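Local coordinates for protein alpha-galactosidase (Umbelopsis vinacea, PDB 3A5V) that probably releases terminal alpha-linked galactose from its substrates by hydrolysis, as a family 27 glycoside hydrolase with a beta/alpha barrel, assembled as a tetramer, at residues V256-W261 / E283-K288; G12-N17 / L239-V244; E58-S61 / L65-D68; D51-K56 / P69-R74. One frame throughout, in Å; residues are numbered along the deposited sequence.

All four contacts belong to the beta/alpha barrel. Contacts 3 and 4, with centres 10 Å apart, share the long loop between strand 47-49 and helix 76-85, and contact 4 encloses contact 3 along the chain. Contact 2 brackets both, joining strand 11-14 to the loop after strand 236-238; it meets contact 4 where Asn14 and Thr15 bond to Asp51. Contact 1 comes last in sequence and touches contact 2 through Trp261 and His257. Contacts 1 and 3 lie about 39 Å apart between centres, on opposite sides of the chain's centre. Contacts 2 and 4 thus meet at the C-terminal end of the barrel strands, while contact 1 joins outer helices 251-263 and 279-285.

Contact 1: residues V256-W261 / E283-K288; sequences VHYTIW and EIIMNK
One face of the Tyr258 phenol ring is roofed by the carbonyl oxygen of Ile284, which sits 3.5 Å above the ring plane and over its centre. Ile285 CA approaches the same ring obliquely. Within helix 251-263 itself, ND1 of His257 stands over the centre of one face of the Trp261 indole, while Trp261 CZ2 lies in plane at the edge of the imidazole.

Across the contact nearly everything hangs on Tyr258. Its CG is anti to the backbone N (chi1 -168°), which sends the ring out along the end of the 279-285 helix. At the root of the side chain, Tyr258 CB meets the CG2 methyl of Ile284 at 3.5 Å, the two side chains lying alongside and pointing opposite ways. Farther out, Ile285 CG2 rests 4.0 Å from Tyr258 CE2, while the end of the Ile285 side chain leads off from the tyrosine; the residue also packs on Leu40 of helix 40-43. No hydrogen bond joins the two segments directly. Instead the hydroxyl of Tyr45 serves both, bonding to Tyr258 OH and to Ile285 O, so the buried phenol oxygen has a partner and the last turn of the helix is tied to it at one remove.

Thr259, next along the helix, faces Val385 and Leu387 of the C-terminal sandwich. What joins here is a pair of outer helices of the (beta/alpha)8 barrel: helix 251-263 leads into the eighth strand, 268-270, and helix 279-285 follows it.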
loop_
_atom_site.group_PDB
_atom_site.type_symbol
_atom_site.label_atom_id
_atom_site.label_comp_id
_atom_site.label_asym_id
_atom_site.label_seq_id
_atom_site.Cartn_x
_atom_site.Cartn_y
_atom_site.Cartn_z
ATOM N N VAL A 256 22.714 -22.466 10.172
ATOM C CA VAL A 256 22.406 -21.077 9.844
ATOM C C VAL A 256 21.058 -20.655 10.418
ATOM O O VAL A 256 20.931 -19.623 11.073
ATOM C CB VAL A 256 22.446 -20.846 8.303
ATOM C CG1 VAL A 256 22.026 -19.378 7.940
ATOM C CG2 VAL A 256 23.806 -21.110 7.823
ATOM N N HIS A 257 20.062 -21.483 10.150
ATOM C CA HIS A 257 18.692 -21.322 10.614
ATOM C C HIS A 257 18.672 -21.142 12.140
ATOM O O HIS A 257 18.199 -20.114 12.641
ATOM C CB HIS A 257 17.931 -22.565 10.100
ATOM C CG HIS A 257 16.549 -22.771 10.655
ATOM N ND1 HIS A 257 15.629 -21.757 10.807
ATOM C CD2 HIS A 257 15.909 -23.918 10.997
ATOM C CE1 HIS A 257 14.493 -22.265 11.257
ATOM N NE2 HIS A 257 14.635 -23.576 11.371
ATOM N N TYR A 258 19.272 -22.086 12.865
ATOM C CA TYR A 258 19.288 -22.005 14.331
ATOM C C TYR A 258 20.040 -20.759 14.838
ATOM O O TYR A 258 19.583 -20.068 15.756
ATOM C CB TYR A 258 19.901 -23.292 14.920
ATOM C CG TYR A 258 19.698 -23.429 16.412
ATOM C CD1 TYR A 258 20.573 -22.806 17.306
ATOM C CD2 TYR A 258 18.625 -24.159 16.928
ATOM C CE1 TYR A 258 20.398 -22.893 18.678
ATOM C CE2 TYR A 258 18.440 -24.271 18.325
ATOM C CZ TYR A 258 19.339 -23.626 19.186
ATOM O OH TYR A 258 19.200 -23.721 20.561
ATOM N N THR A 259 21.206 -20.500 14.259
ATOM C CA THR A 259 22.050 -19.355 14.660
ATOM C C THR A 259 21.309 -18.018 14.566
ATOM O O THR A 259 21.354 -17.203 15.498
ATOM C CB THR A 259 23.318 -19.277 13.768
ATOM O OG1 THR A 259 24.101 -20.480 13.926
ATOM C CG2 THR A 259 24.166 -18.022 14.105
ATOM N N ILE A 260 20.662 -17.779 13.426
ATOM C CA ILE A 260 19.992 -16.509 13.197
ATOM C C ILE A 260 18.751 -16.379 14.085
ATOM O O ILE A 260 18.537 -15.331 14.668
ATOM C CB ILE A 260 19.660 -16.264 11.681
ATOM C CG1 ILE A 260 20.953 -16.234 10.827
ATOM C CG2 ILE A 260 18.862 -14.961 11.480
ATOM C CD1 ILE A 260 21.954 -15.099 11.196
ATOM N N TRP A 261 17.949 -17.441 14.193
ATOM C CA TRP A 261 16.808 -17.443 15.130
ATOM C C TRP A 261 17.303 -17.142 16.562
ATOM O O TRP A 261 16.717 -16.324 17.283
ATOM C CB TRP A 261 16.129 -18.814 15.115
ATOM C CG TRP A 261 14.987 -19.007 14.091
ATOM C CD1 TRP A 261 13.740 -19.485 14.380
ATOM C CD2 TRP A 261 14.996 -18.758 12.663
ATOM N NE1 TRP A 261 12.977 -19.553 13.248
ATOM C CE2 TRP A 261 13.712 -19.117 12.176
ATOM C CE3 TRP A 261 15.951 -18.259 11.753
ATOM C CZ2 TRP A 261 13.347 -18.989 10.814
ATOM C CZ3 TRP A 261 15.589 -18.130 10.388
ATOM C CH2 TRP A 261 14.291 -18.497 9.938
ATOM N N GLU A 283 23.872 -31.728 18.031
ATOM C CA GLU A 283 24.952 -30.753 17.814
ATOM C C GLU A 283 24.400 -29.339 17.600
ATOM O O GLU A 283 24.974 -28.354 18.093
ATOM C CB GLU A 283 25.817 -31.187 16.623
ATOM C CG GLU A 283 27.030 -30.299 16.383
ATOM C CD GLU A 283 27.903 -30.759 15.214
ATOM O OE1 GLU A 283 27.837 -31.957 14.825
ATOM O OE2 GLU A 283 28.645 -29.901 14.682
ATOM N N ILE A 284 23.284 -29.243 16.876
ATOM C CA ILE A 284 22.662 -27.936 16.569
ATOM C C ILE A 284 21.773 -27.388 17.710
ATOM O O ILE A 284 21.811 -26.195 18.034
ATOM C CB ILE A 284 21.849 -27.980 15.229
ATOM C CG1 ILE A 284 22.721 -28.459 14.037
ATOM C CG2 ILE A 284 21.169 -26.597 14.927
ATOM C CD1 ILE A 284 23.997 -27.599 13.751
ATOM N N ILE A 285 20.976 -28.253 18.331
ATOM C CA ILE A 285 19.973 -27.753 19.285
ATOM C C ILE A 285 20.394 -27.846 20.762
ATOM O O ILE A 285 19.671 -27.365 21.639
ATOM C CB ILE A 285 18.569 -28.380 19.060
ATOM C CG1 ILE A 285 18.537 -29.864 19.494
ATOM C CG2 ILE A 285 18.102 -28.160 17.570
ATOM C CD1 ILE A 285 17.142 -30.520 19.414
ATOM N N MET A 286 21.535 -28.479 21.041
ATOM C CA MET A 286 21.934 -28.668 22.445
ATOM C C MET A 286 23.250 -28.002 22.796
ATOM O O MET A 286 23.964 -28.458 23.700
ATOM C CB MET A 286 21.983 -30.163 22.829
ATOM C CG MET A 286 20.665 -30.918 22.610
ATOM S SD MET A 286 20.834 -32.610 23.261
ATOM C CE MET A 286 19.203 -33.285 22.938
ATOM N N ASN A 287 23.575 -26.927 22.090
ATOM C CA ASN A 287 24.824 -26.221 22.348
ATOM C C ASN A 287 24.538 -25.091 23.331
ATOM O O ASN A 287 23.926 -24.090 22.964
ATOM C CB ASN A 287 25.420 -25.700 21.027
ATOM C CG ASN A 287 26.763 -24.987 21.217
ATOM O OD1 ASN A 287 26.939 -24.214 22.159
ATOM N ND2 ASN A 287 27.709 -25.238 20.306
ATOM N N LYS A 288 24.975 -25.251 24.578
ATOM C CA LYS A 288 24.667 -24.274 25.635
ATOM C C LYS A 288 25.163 -22.870 25.339
ATOM O O LYS A 288 24.558 -21.913 25.788
ATOM C CB LYS A 288 25.234 -24.721 27.005
ATOM C CG LYS A 288 24.612 -26.026 27.534
ATOM C CD LYS A 288 25.322 -26.472 28.829
ATOM C CE LYS A 288 24.870 -27.856 29.250
ATOM N NZ LYS A 288 25.499 -28.168 30.589
#

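Contact 2: residues G12-N17 / L239-V244; sequences GWNTWN and LDMLEV
Asn14 and Met241 mark the closest approach of the two backbones, 8.1 Å between CA atoms, so the end of strand 11-14 and the irregular loop after strand 236-238 meet through side chains and one water.

Met241 is the reaching group. Its chain runs straight to SD and then bends (chi3 -70°), presenting the sulfur to Asn14 and the terminal methyl to Asn17. SD lies 3.5 Å from Asn14 CB and close to the amide carbon, the two side chains crossing at about a right angle. CE meets the end of the Asn17 amide from the opposite direction, equally near OD1 and ND2 (3.9 Å each). Asn14 is itself tightly held: OD1 accepts from Trp16 N at 2.8 Å, nearly straight (164°), a capping bond for the helix that follows, and ND2 donates to Asp51 OD1.

Beyond the sulfur, Asn17 and Glu243 cross at about a right angle with amide and carboxylate planes 15° apart, yet they do not bond directly. Water 1 fills in, accepting from Asn17 ND2 at 2.9 Å and donating to Glu243 OE2 at 2.8 Å. Asn17 ND2 also donates to Gly271 O, and Glu243 OE1 pairs with Asn246 ND2.

With polar ends held by Trp16 N, Asp51, Gly271 and the water, both amides are probably fixed in rotation, so the thioether packs against set surfaces at the C-terminal end of the barrel strands, near a Tris molecule that may mark a pocket.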
loop_
_atom_site.group_PDB
_atom_site.type_symbol
_atom_site.label_atom_id
_atom_site.label_comp_id
_atom_site.label_asym_id
_atom_site.label_seq_id
_atom_site.Cartn_x
_atom_site.Cartn_y
_atom_site.Cartn_z
ATOM N N GLY A 12 10.920 -24.226 23.700
ATOM C CA GLY A 12 9.977 -25.325 23.857
ATOM C C GLY A 12 9.884 -26.189 22.619
ATOM O O GLY A 12 10.823 -26.248 21.806
ATOM N N TRP A 13 8.745 -26.852 22.488
ATOM C CA TRP A 13 8.481 -27.813 21.415
ATOM C C TRP A 13 6.968 -27.822 21.140
ATOM O O TRP A 13 6.157 -27.648 22.065
ATOM C CB TRP A 13 8.986 -29.202 21.837
ATOM C CG TRP A 13 8.619 -30.310 20.863
ATOM C CD1 TRP A 13 9.317 -30.711 19.766
ATOM C CD2 TRP A 13 7.456 -31.133 20.931
ATOM N NE1 TRP A 13 8.664 -31.762 19.138
ATOM C CE2 TRP A 13 7.512 -32.033 19.839
ATOM C CE3 TRP A 13 6.353 -31.191 21.816
ATOM C CZ2 TRP A 13 6.507 -32.988 19.597
ATOM C CZ3 TRP A 13 5.368 -32.148 21.591
ATOM C CH2 TRP A 13 5.447 -33.033 20.474
ATOM N N ASN A 14 6.608 -28.039 19.877
ATOM C CA ASN A 14 5.233 -27.928 19.382
ATOM C C ASN A 14 4.851 -29.203 18.608
ATOM O O ASN A 14 5.662 -29.726 17.848
ATOM C CB ASN A 14 5.119 -26.651 18.500
ATOM C CG ASN A 14 3.777 -26.518 17.819
ATOM O OD1 ASN A 14 3.461 -27.275 16.902
ATOM N ND2 ASN A 14 2.969 -25.544 18.268
ATOM N N THR A 15 3.623 -29.694 18.821
ATOM C CA THR A 15 3.157 -30.984 18.276
ATOM C C THR A 15 2.944 -31.035 16.759
ATOM O O THR A 15 2.900 -32.129 16.196
ATOM C CB THR A 15 1.798 -31.429 18.876
ATOM O OG1 THR A 15 0.776 -30.470 18.542
ATOM C CG2 THR A 15 1.888 -31.629 20.423
ATOM N N TRP A 16 2.804 -29.875 16.107
ATOM C CA TRP A 16 2.289 -29.859 14.721
ATOM C C TRP A 16 3.124 -30.628 13.693
ATOM O O TRP A 16 2.602 -31.529 13.028
ATOM C CB TRP A 16 1.974 -28.440 14.185
ATOM C CG TRP A 16 1.307 -28.588 12.831
ATOM C CD1 TRP A 16 1.886 -28.429 11.592
ATOM C CD2 TRP A 16 -0.028 -29.060 12.592
ATOM N NE1 TRP A 16 0.964 -28.726 10.600
ATOM C CE2 TRP A 16 -0.212 -29.115 11.188
ATOM C CE3 TRP A 16 -1.101 -29.414 13.437
ATOM C CZ2 TRP A 16 -1.422 -29.519 10.606
ATOM C CZ3 TRP A 16 -2.305 -29.811 12.859
ATOM C CH2 TRP A 16 -2.451 -29.867 11.456
ATOM N N ASN A 17 4.398 -30.268 13.541
ATOM C CA ASN A 17 5.210 -30.826 12.452
ATOM C C ASN A 17 5.302 -32.348 12.491
ATOM O O ASN A 17 5.139 -33.015 11.463
ATOM C CB ASN A 17 6.586 -30.159 12.385
ATOM C CG ASN A 17 6.494 -28.702 11.888
ATOM O OD1 ASN A 17 5.447 -28.277 11.387
ATOM N ND2 ASN A 17 7.572 -27.941 12.046
ATOM N N LEU A 239 10.198 -15.870 14.625
ATOM C CA LEU A 239 10.550 -16.250 13.265
ATOM C C LEU A 239 9.988 -17.628 12.873
ATOM O O LEU A 239 10.359 -18.174 11.836
ATOM C CB LEU A 239 12.076 -16.183 13.057
ATOM C CG LEU A 239 12.731 -14.814 12.794
ATOM C CD1 LEU A 239 12.397 -13.763 13.886
ATOM C CD2 LEU A 239 14.258 -14.972 12.646
ATOM N N ASP A 240 9.079 -18.152 13.703
ATOM C CA ASP A 240 8.418 -19.459 13.523
ATOM C C ASP A 240 9.352 -20.578 14.018
ATOM O O ASP A 240 10.492 -20.324 14.422
ATOM C CB ASP A 240 7.927 -19.706 12.069
ATOM C CG ASP A 240 6.773 -20.704 11.982
ATOM O OD1 ASP A 240 6.272 -21.191 13.025
ATOM O OD2 ASP A 240 6.342 -21.003 10.852
ATOM N N MET A 241 8.846 -21.805 13.987
ATOM C CA MET A 241 9.482 -22.953 14.631
ATOM C C MET A 241 10.752 -23.408 13.928
ATOM O O MET A 241 10.946 -23.147 12.735
ATOM C CB MET A 241 8.493 -24.123 14.672
ATOM C CG MET A 241 7.264 -23.796 15.465
ATOM S SD MET A 241 6.083 -25.148 15.537
ATOM C CE MET A 241 5.483 -25.205 13.825
ATOM N N LEU A 242 11.604 -24.105 14.677
ATOM C CA LEU A 242 12.839 -24.662 14.147
ATOM C C LEU A 242 12.561 -25.974 13.403
ATOM O O LEU A 242 11.907 -26.861 13.948
ATOM C CB LEU A 242 13.829 -24.917 15.301
ATOM C CG LEU A 242 14.323 -23.629 15.985
ATOM C CD1 LEU A 242 14.873 -23.913 17.399
ATOM C CD2 LEU A 242 15.358 -22.877 15.124
ATOM N N GLU A 243 13.085 -26.085 12.184
ATOM C CA GLU A 243 12.934 -27.277 11.325
ATOM C C GLU A 243 14.046 -28.328 11.511
ATOM O O GLU A 243 14.027 -29.382 10.863
ATOM C CB GLU A 243 12.881 -26.850 9.844
ATOM C CG GLU A 243 11.652 -26.012 9.478
ATOM C CD GLU A 243 10.395 -26.847 9.216
ATOM O OE1 GLU A 243 10.455 -28.095 9.284
ATOM O OE2 GLU A 243 9.341 -26.246 8.921
ATOM N N VAL A 244 15.008 -28.033 12.387
ATOM C CA VAL A 244 16.204 -28.869 12.568
ATOM C C VAL A 244 15.899 -30.371 12.758
ATOM O O VAL A 244 15.167 -30.774 13.685
ATOM C CB VAL A 244 17.080 -28.364 13.731
ATOM C CG1 VAL A 244 18.382 -29.190 13.794
ATOM C CG2 VAL A 244 17.383 -26.846 13.569
HETATM O O HOH W 1 8.218 -25.236 11.263
#

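Contact 3: residues E58-S61 / L65-D68; sequences ERES and LLAD. With MAN (alpha-D-mannopyranose), chain B.
Water 2 is gripped by three groups from the two segments. It donates to Glu58 O at 2.7 Å and to Glu60 OE2 at 2.7 Å, and it accepts from Leu66 N at 2.9 Å, joining segments that share no direct hydrogen bond. The Glu60 chain bends at chi2 (-57°), which folds its carboxylate back to the water; OE2 also rests 3.6 Å from Leu66 CD1, the two side chains crossing at about a right angle, and forms a salt bridge with Lys56.

The extended Arg59 chain crosses Leu65. Leu65 CB lies 3.7 Å above one face of the guanidinium, displaced toward its rim. The charged end is held by a salt bridge to Asp114, bonds to the carbonyls of Lys63 and Ala106, and a cation-pi contact with Tyr110.

The Glu58 side chain serves the sugar: OE2 accepts from O2 of a bound mannose at 2.7 Å, and the same sugar is also hydrogen-bonded to Asn57 ND2. Backbone bonds pairing Leu66 with Lys56 and Asp68 with Trp54 make this the outer end of a hairpin-like excursion between the second strand of the barrel and its helix.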
loop_
_atom_site.group_PDB
_atom_site.type_symbol
_atom_site.label_atom_id
_atom_site.label_comp_id
_atom_site.label_asym_id
_atom_site.label_seq_id
_atom_site.Cartn_x
_atom_site.Cartn_y
_atom_site.Cartn_z
ATOM N N GLU A 58 -17.743 -29.836 18.524
ATOM C CA GLU A 58 -18.675 -28.765 18.856
ATOM C C GLU A 58 -18.472 -28.313 20.294
ATOM O O GLU A 58 -17.966 -29.078 21.111
ATOM C CB GLU A 58 -20.141 -29.195 18.629
ATOM C CG GLU A 58 -20.520 -29.499 17.141
ATOM C CD GLU A 58 -20.343 -28.303 16.165
ATOM O OE1 GLU A 58 -20.523 -27.130 16.577
ATOM O OE2 GLU A 58 -20.031 -28.544 14.968
ATOM N N ARG A 59 -18.850 -27.068 20.582
ATOM C CA ARG A 59 -18.859 -26.532 21.943
ATOM C C ARG A 59 -19.942 -27.203 22.796
ATOM O O ARG A 59 -20.919 -27.742 22.268
ATOM C CB ARG A 59 -19.088 -25.019 21.931
ATOM C CG ARG A 59 -17.918 -24.226 21.362
ATOM C CD ARG A 59 -18.153 -22.703 21.373
ATOM N NE ARG A 59 -16.943 -22.033 20.897
ATOM C CZ ARG A 59 -15.897 -21.723 21.662
ATOM N NH1 ARG A 59 -15.923 -21.942 22.982
ATOM N NH2 ARG A 59 -14.825 -21.151 21.111
ATOM N N GLU A 60 -19.743 -27.172 24.108
ATOM C CA GLU A 60 -20.732 -27.650 25.062
ATOM C C GLU A 60 -21.918 -26.679 25.080
ATOM O O GLU A 60 -21.815 -25.538 24.604
ATOM C CB GLU A 60 -20.100 -27.759 26.460
ATOM C CG GLU A 60 -18.854 -28.663 26.521
ATOM C CD GLU A 60 -19.136 -30.081 26.020
ATOM O OE1 GLU A 60 -20.100 -30.695 26.516
ATOM O OE2 GLU A 60 -18.413 -30.589 25.131
ATOM N N SER A 61 -23.049 -27.131 25.621
ATOM C CA SER A 61 -24.189 -26.230 25.868
ATOM C C SER A 61 -23.764 -25.041 26.700
ATOM O O SER A 61 -24.264 -23.938 26.503
ATOM C CB SER A 61 -25.331 -26.966 26.578
ATOM O OG SER A 61 -25.953 -27.859 25.675
ATOM N N LEU A 65 -15.305 -25.072 25.029
ATOM C CA LEU A 65 -14.849 -25.995 24.010
ATOM C C LEU A 65 -13.885 -26.969 24.674
ATOM O O LEU A 65 -12.789 -26.590 25.117
ATOM C CB LEU A 65 -14.175 -25.259 22.837
ATOM C CG LEU A 65 -13.721 -26.148 21.667
ATOM C CD1 LEU A 65 -14.903 -26.853 20.977
ATOM C CD2 LEU A 65 -12.920 -25.337 20.652
ATOM N N LEU A 66 -14.304 -28.224 24.750
ATOM C CA LEU A 66 -13.476 -29.262 25.349
ATOM C C LEU A 66 -12.617 -29.947 24.281
ATOM O O LEU A 66 -12.768 -29.683 23.081
ATOM C CB LEU A 66 -14.366 -30.271 26.114
ATOM C CG LEU A 66 -15.247 -29.716 27.255
ATOM C CD1 LEU A 66 -16.063 -30.865 27.892
ATOM C CD2 LEU A 66 -14.427 -28.986 28.320
ATOM N N ALA A 67 -11.700 -30.807 24.723
ATOM C CA ALA A 67 -10.841 -31.546 23.811
ATOM C C ALA A 67 -11.556 -32.769 23.236
ATOM O O ALA A 67 -12.519 -33.264 23.830
ATOM C CB ALA A 67 -9.562 -31.969 24.514
ATOM N N ASP A 68 -11.096 -33.239 22.080
ATOM C CA ASP A 68 -11.644 -34.453 21.488
ATOM C C ASP A 68 -11.539 -35.621 22.480
ATOM O O ASP A 68 -10.436 -35.961 22.917
ATOM C CB ASP A 68 -10.945 -34.830 20.186
ATOM C CG ASP A 68 -11.550 -36.086 19.563
ATOM O OD1 ASP A 68 -12.595 -35.980 18.902
ATOM O OD2 ASP A 68 -11.028 -37.185 19.784
HETATM C C1 MAN B . -21.138 -31.828 12.805
HETATM C C2 MAN B . -19.721 -31.234 12.930
HETATM C C3 MAN B . -18.675 -32.073 12.174
HETATM C C4 MAN B . -18.820 -33.563 12.490
HETATM C C5 MAN B . -20.278 -34.025 12.377
HETATM C C6 MAN B . -20.450 -35.495 12.766
HETATM O O2 MAN B . -19.358 -31.099 14.288
HETATM O O3 MAN B . -17.346 -31.690 12.483
HETATM O O4 MAN B . -18.002 -34.288 11.598
HETATM O O5 MAN B . -21.142 -33.203 13.162
HETATM O O6 MAN B . -20.225 -35.661 14.152
HETATM O O HOH W 2 -16.829 -29.160 23.554
#

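Contact 4: residues D51-K56 / P69-R74; sequences DDCWQK and PTKFPR
Just ahead of Cys53, whose carbonyl receives Lys71, the chain passes two aspartates. Asp51 OD2 accepts from Asp52 N at 2.9 Å, the N-H arriving from above the carboxylate plane, 51° out of it. Both carboxylates hydrogen-bond a Tris molecule, probably from the crystallisation liquor, consistent with a pocket at this end of the barrel.

Cys53 takes a left-handed backbone conformation (phi 85°); it is modelled in two conformers and disulfide-bonded to Cys21. Its oxygen accepts from Lys71 NZ at 2.9 Å, in the carbonyl plane. The lysine reaches it with a chain extended beyond CG, and its ammonium also donates to Cys21 O, so a single charged group ties two carbonyls.

These residues open the loop that leaves the second barrel strand, 47-49, at its C-terminal end, and Pro69 to Arg74 bring that loop back to helix 76-85.

Trp54 CB meets Phe72 CE2 at 3.7 Å, obliquely to the phenyl ring. A chi1 of 60° sets the indole between the backbone N and the carbonyl carbon, and it turns elsewhere: NE1 bonds to Tyr93 O, Gln55 CG lies over the centre of one face, 3.6 Å above the plane, and Asp51 O lies in plane at its edge. Lys56 then runs out extended and crosses Pro69 at about a right angle, its CG 4.0 Å from the proline CD.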
loop_
_atom_site.group_PDB
_atom_site.type_symbol
_atom_site.label_atom_id
_atom_site.label_comp_id
_atom_site.label_asym_id
_atom_site.label_seq_id
_atom_site.Cartn_x
_atom_site.Cartn_y
_atom_site.Cartn_z
ATOM N N ASP A 51 -0.608 -28.126 19.473
ATOM C CA ASP A 51 -1.006 -27.280 18.338
ATOM C C ASP A 51 -2.458 -27.588 17.906
ATOM O O ASP A 51 -3.257 -28.048 18.723
ATOM C CB ASP A 51 -0.003 -27.416 17.173
ATOM C CG ASP A 51 0.009 -26.184 16.279
ATOM O OD1 ASP A 51 0.556 -25.145 16.716
ATOM O OD2 ASP A 51 -0.546 -26.259 15.150
ATOM N N ASP A 52 -2.799 -27.352 16.634
ATOM C CA ASP A 52 -4.174 -27.491 16.138
ATOM C C ASP A 52 -4.638 -28.964 16.210
ATOM O O ASP A 52 -3.810 -29.880 16.272
ATOM C CB ASP A 52 -4.206 -27.023 14.670
ATOM C CG ASP A 52 -5.584 -26.498 14.201
ATOM O OD1 ASP A 52 -6.584 -26.538 14.970
ATOM O OD2 ASP A 52 -5.637 -26.025 13.027
ATOM N N CYS A 53 -5.958 -29.173 16.166
ATOM C CA CYS A 53 -6.607 -30.506 16.012
ATOM C C CYS A 53 -6.790 -31.259 17.346
ATOM O O CYS A 53 -7.032 -32.469 17.343
ATOM C CB CYS A 53 -5.897 -31.353 14.938
ATOM S SG CYS A 53 -6.984 -32.471 14.011
ATOM N N TRP A 54 -6.718 -30.534 18.468
ATOM C CA TRP A 54 -7.059 -31.087 19.790
ATOM C C TRP A 54 -8.566 -30.998 20.074
ATOM O O TRP A 54 -9.062 -31.690 20.954
ATOM C CB TRP A 54 -6.289 -30.374 20.919
ATOM C CG TRP A 54 -6.544 -28.875 21.021
ATOM C CD1 TRP A 54 -5.773 -27.873 20.468
ATOM C CD2 TRP A 54 -7.614 -28.213 21.715
ATOM N NE1 TRP A 54 -6.305 -26.650 20.759
ATOM C CE2 TRP A 54 -7.429 -26.818 21.529
ATOM C CE3 TRP A 54 -8.711 -28.659 22.479
ATOM C CZ2 TRP A 54 -8.301 -25.860 22.079
ATOM C CZ3 TRP A 54 -9.586 -27.716 23.009
ATOM C CH2 TRP A 54 -9.383 -26.328 22.802
ATOM N N GLN A 55 -9.265 -30.152 19.313
ATOM C CA GLN A 55 -10.623 -29.707 19.630
ATOM C C GLN A 55 -11.687 -30.783 19.419
ATOM O O GLN A 55 -11.617 -31.562 18.478
ATOM C CB GLN A 55 -11.010 -28.469 18.795
ATOM C CG GLN A 55 -10.147 -27.217 19.028
ATOM C CD GLN A 55 -8.882 -27.189 18.164
ATOM O OE1 GLN A 55 -8.479 -28.201 17.601
ATOM N NE2 GLN A 55 -8.269 -26.014 18.046
ATOM N N LYS A 56 -12.669 -30.795 20.317
ATOM C CA LYS A 56 -13.918 -31.515 20.101
ATOM C C LYS A 56 -14.673 -30.842 18.946
ATOM O O LYS A 56 -14.450 -29.653 18.641
ATOM C CB LYS A 56 -14.749 -31.484 21.396
ATOM C CG LYS A 56 -15.890 -32.499 21.461
ATOM C CD LYS A 56 -16.445 -32.586 22.882
ATOM C CE LYS A 56 -17.778 -33.339 22.908
ATOM N NZ LYS A 56 -18.197 -33.545 24.315
ATOM N N PRO A 69 -12.693 -36.223 22.842
ATOM C CA PRO A 69 -12.698 -37.292 23.851
ATOM C C PRO A 69 -11.948 -38.567 23.450
ATOM O O PRO A 69 -11.503 -39.291 24.325
ATOM C CB PRO A 69 -14.193 -37.575 24.066
ATOM C CG PRO A 69 -14.846 -37.139 22.800
ATOM C CD PRO A 69 -14.057 -35.919 22.361
ATOM N N THR A 70 -11.821 -38.850 22.159
ATOM C CA THR A 70 -11.041 -40.012 21.713
ATOM C C THR A 70 -9.536 -39.762 21.881
ATOM O O THR A 70 -8.824 -40.586 22.456
ATOM C CB THR A 70 -11.393 -40.440 20.261
ATOM O OG1 THR A 70 -12.738 -40.959 20.219
ATOM C CG2 THR A 70 -10.451 -41.534 19.750
ATOM N N LYS A 71 -9.067 -38.613 21.400
ATOM C CA LYS A 71 -7.656 -38.241 21.487
ATOM C C LYS A 71 -7.220 -37.938 22.915
ATOM O O LYS A 71 -6.069 -38.181 23.279
ATOM C CB LYS A 71 -7.370 -37.016 20.605
ATOM C CG LYS A 71 -7.461 -37.275 19.097
ATOM C CD LYS A 71 -7.438 -35.950 18.306
ATOM C CE LYS A 71 -7.244 -36.242 16.833
ATOM N NZ LYS A 71 -7.247 -35.017 15.981
ATOM N N PHE A 72 -8.144 -37.389 23.707
ATOM C CA PHE A 72 -7.877 -36.989 25.078
ATOM C C PHE A 72 -8.929 -37.576 26.020
ATOM O O PHE A 72 -9.810 -36.855 26.486
ATOM C CB PHE A 72 -7.819 -35.450 25.186
ATOM C CG PHE A 72 -6.761 -34.832 24.298
ATOM C CD1 PHE A 72 -5.447 -34.692 24.758
ATOM C CD2 PHE A 72 -7.072 -34.429 22.998
ATOM C CE1 PHE A 72 -4.465 -34.133 23.939
ATOM C CE2 PHE A 72 -6.093 -33.875 22.154
ATOM C CZ PHE A 72 -4.784 -33.726 22.626
ATOM N N PRO A 73 -8.839 -38.896 26.297
ATOM C CA PRO A 73 -9.915 -39.573 27.042
ATOM C C PRO A 73 -10.071 -39.128 28.495
ATOM O O PRO A 73 -11.126 -39.366 29.072
ATOM C CB PRO A 73 -9.560 -41.066 26.937
ATOM C CG PRO A 73 -8.083 -41.100 26.656
ATOM C CD PRO A 73 -7.754 -39.819 25.904
ATOM N N ARG A 74 -9.060 -38.480 29.079
ATOM C CA ARG A 74 -9.211 -37.897 30.429
ATOM C C ARG A 74 -9.488 -36.386 30.431
ATOM O O ARG A 74 -9.589 -35.781 31.493
ATOM C CB ARG A 74 -7.975 -38.153 31.299
ATOM C CG ARG A 74 -7.528 -39.601 31.412
ATOM C CD ARG A 74 -6.255 -39.689 32.237
ATOM N NE ARG A 74 -5.107 -39.064 31.578
ATOM C CZ ARG A 74 -4.040 -38.597 32.226
ATOM N NH1 ARG A 74 -3.965 -38.686 33.553
ATOM N NH2 ARG A 74 -3.049 -38.031 31.554
#